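Ddb_g0293866 (Dictyostelium discoideum, PDB 5LW6) carries a macrodomain that binds ADP-ribose, within a longer protein probably concerned with sensing DNA damage and binding poly-ADP-ribose. Local coordinates at residues S64-N69 against E149-L154. Residues are numbered along the deposited sequence; the frame is centred on the assembly and turned at random.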
# COMPACT_ATOMS: atom_id res chain seq x y z
N SER A 64 -5.21 -5.19 -9.72
CA SER A 64 -6.46 -5.06 -10.56
C SER A 64 -6.11 -4.42 -11.88
O SER A 64 -5.69 -5.13 -12.85
CB SER A 64 -7.58 -4.40 -9.80
OG SER A 64 -7.01 -3.48 -8.89
N THR A 65 -6.13 -3.10 -11.91
CA THR A 65 -5.78 -2.40 -13.14
C THR A 65 -4.42 -2.78 -13.73
O THR A 65 -4.30 -2.89 -14.94
CB THR A 65 -5.83 -0.86 -12.86
OG1 THR A 65 -7.17 -0.53 -12.48
CG2 THR A 65 -5.42 -0.05 -14.02
N PHE A 66 -3.38 -2.92 -12.86
CA PHE A 66 -2.02 -3.32 -13.33
C PHE A 66 -1.88 -4.73 -13.86
O PHE A 66 -0.85 -5.11 -14.48
CB PHE A 66 -0.99 -3.05 -12.23
CG PHE A 66 -0.62 -1.58 -12.10
CD1 PHE A 66 -1.33 -0.59 -12.75
CD2 PHE A 66 0.42 -1.18 -11.28
CE1 PHE A 66 -1.01 0.76 -12.60
CE2 PHE A 66 0.74 0.17 -11.09
CZ PHE A 66 0.01 1.16 -11.75
N GLY A 67 -2.85 -5.55 -13.56
CA GLY A 67 -2.89 -6.82 -14.19
C GLY A 67 -1.85 -7.83 -13.78
O GLY A 67 -1.59 -8.78 -14.52
N PHE A 68 -1.33 -7.75 -12.56
CA PHE A 68 -0.31 -8.69 -12.16
C PHE A 68 -0.98 -10.03 -11.99
O PHE A 68 -2.11 -10.11 -11.54
CB PHE A 68 0.34 -8.29 -10.85
CG PHE A 68 1.71 -8.83 -10.66
CD1 PHE A 68 1.89 -10.08 -10.18
CD2 PHE A 68 2.85 -8.07 -10.97
CE1 PHE A 68 3.18 -10.57 -10.02
CE2 PHE A 68 4.12 -8.54 -10.74
CZ PHE A 68 4.30 -9.80 -10.27
N ASN A 69 -0.29 -11.09 -12.38
CA ASN A 69 -0.80 -12.45 -12.22
C ASN A 69 -1.23 -12.70 -10.78
O ASN A 69 -0.47 -12.50 -9.84
CB ASN A 69 0.27 -13.44 -12.65
CG ASN A 69 -0.12 -14.86 -12.40
OD1 ASN A 69 0.04 -15.36 -11.32
ND2 ASN A 69 -0.64 -15.53 -13.40
N GLU A 149 -1.77 2.96 -5.10
CA GLU A 149 -0.86 2.69 -6.23
C GLU A 149 -0.68 3.97 -7.04
O GLU A 149 -1.61 4.77 -7.16
CB GLU A 149 -1.42 1.64 -7.11
CG GLU A 149 -1.48 0.30 -6.37
CD GLU A 149 -1.89 -0.91 -7.24
OE1 GLU A 149 -2.01 -0.81 -8.52
OE2 GLU A 149 -2.19 -1.94 -6.63
N SER A 150 0.51 4.16 -7.53
CA SER A 150 0.85 5.32 -8.33
C SER A 150 1.78 4.91 -9.48
O SER A 150 2.00 3.71 -9.76
CB SER A 150 1.47 6.40 -7.42
OG SER A 150 1.69 7.62 -8.12
N THR A 151 2.32 5.89 -10.17
CA THR A 151 3.26 5.60 -11.26
C THR A 151 4.46 6.50 -11.05
O THR A 151 4.50 7.31 -10.10
CB THR A 151 2.63 5.93 -12.66
OG1 THR A 151 2.56 7.36 -12.83
CG2 THR A 151 1.25 5.33 -12.87
N TRP A 152 5.44 6.40 -11.96
CA TRP A 152 6.66 7.14 -11.79
C TRP A 152 6.41 8.65 -11.60
O TRP A 152 7.19 9.37 -10.92
CB TRP A 152 7.68 6.84 -12.93
CG TRP A 152 7.34 7.46 -14.20
CD1 TRP A 152 6.53 6.96 -15.13
CD2 TRP A 152 7.75 8.77 -14.65
NE1 TRP A 152 6.38 7.89 -16.16
CE2 TRP A 152 7.16 8.98 -15.88
CE3 TRP A 152 8.57 9.76 -14.13
CZ2 TRP A 152 7.35 10.16 -16.62
CZ3 TRP A 152 8.75 10.93 -14.86
CH2 TRP A 152 8.15 11.09 -16.10
N ARG A 153 5.31 9.13 -12.19
CA ARG A 153 5.04 10.56 -12.19
C ARG A 153 4.63 11.11 -10.83
O ARG A 153 4.65 12.30 -10.58
CB ARG A 153 3.91 10.89 -13.15
CG ARG A 153 4.15 10.70 -14.62
CD ARG A 153 4.93 11.86 -15.20
NE ARG A 153 4.19 12.97 -15.82
CZ ARG A 153 3.53 12.89 -17.00
NH1 ARG A 153 3.39 11.73 -17.69
NH2 ARG A 153 2.96 13.97 -17.45
N LEU A 154 4.12 10.22 -9.98
CA LEU A 154 3.73 10.59 -8.67
C LEU A 154 2.57 11.62 -8.68
O LEU A 154 2.57 12.58 -7.93
CB LEU A 154 4.92 11.07 -7.85
CG LEU A 154 5.99 10.04 -7.50
CD1 LEU A 154 6.97 10.69 -6.55
CD2 LEU A 154 5.45 8.67 -6.99
O HOH W 1 -3.45 -2.34 -9.91
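Phe66 meets Glu149 through one face of its ring: carboxylate oxygen OE1 of Glu149 sits 3.7 Å from CD2 of Phe66, displaced from the ring centre toward the rim. The ring and carboxylate planes stand 47° apart, which rules out a parallel stack, and the two side chains point in opposing senses as they pass. Close to the plane of the ring, at its rim, the carbonyl oxygen of Ser150 lies 3.8 Å from Phe66 CZ, where the positively polarised C-H rim would probably favour it. CG2 of Thr151 approaches obliquely. No direct hydrogen bond crosses between 64-69 and 149-154; one water joins them, donating to Glu149 OE1 and accepting from Phe66 N at 3.0 Å, with a weak further bond from Ser64 N. With CG anti to the carbonyl carbon (chi1 -67°) and an extended chain beyond it, Glu149 carries its carboxylate to this water and the ring together. An alanine in place of Phe66 would probably keep the water's backbone donor but take away the ring face under Glu149 OE1 and the C-H edge facing the Ser150 carbonyl, opening a gap between the two loops. The contact joins the loops that follow neighbouring parallel strands 55-59 and 145-149 in the mixed central sheet of the macrodomain fold; both leave the C-terminal ends of their strands, the side where macrodomains generally bind ADP-ribose, so they probably border that cleft. Farther out, Glu149 OE2 accepts a hydrogen bond from Ser62 N, fixing the carboxylate's other oxygen. Phe66 sits in a type I turn from Ser64 to Gly67, closed by Gly67 N to Ser64 O at 3.0 Å; its backbone also bonds with Met222, and its ring touches Asn221.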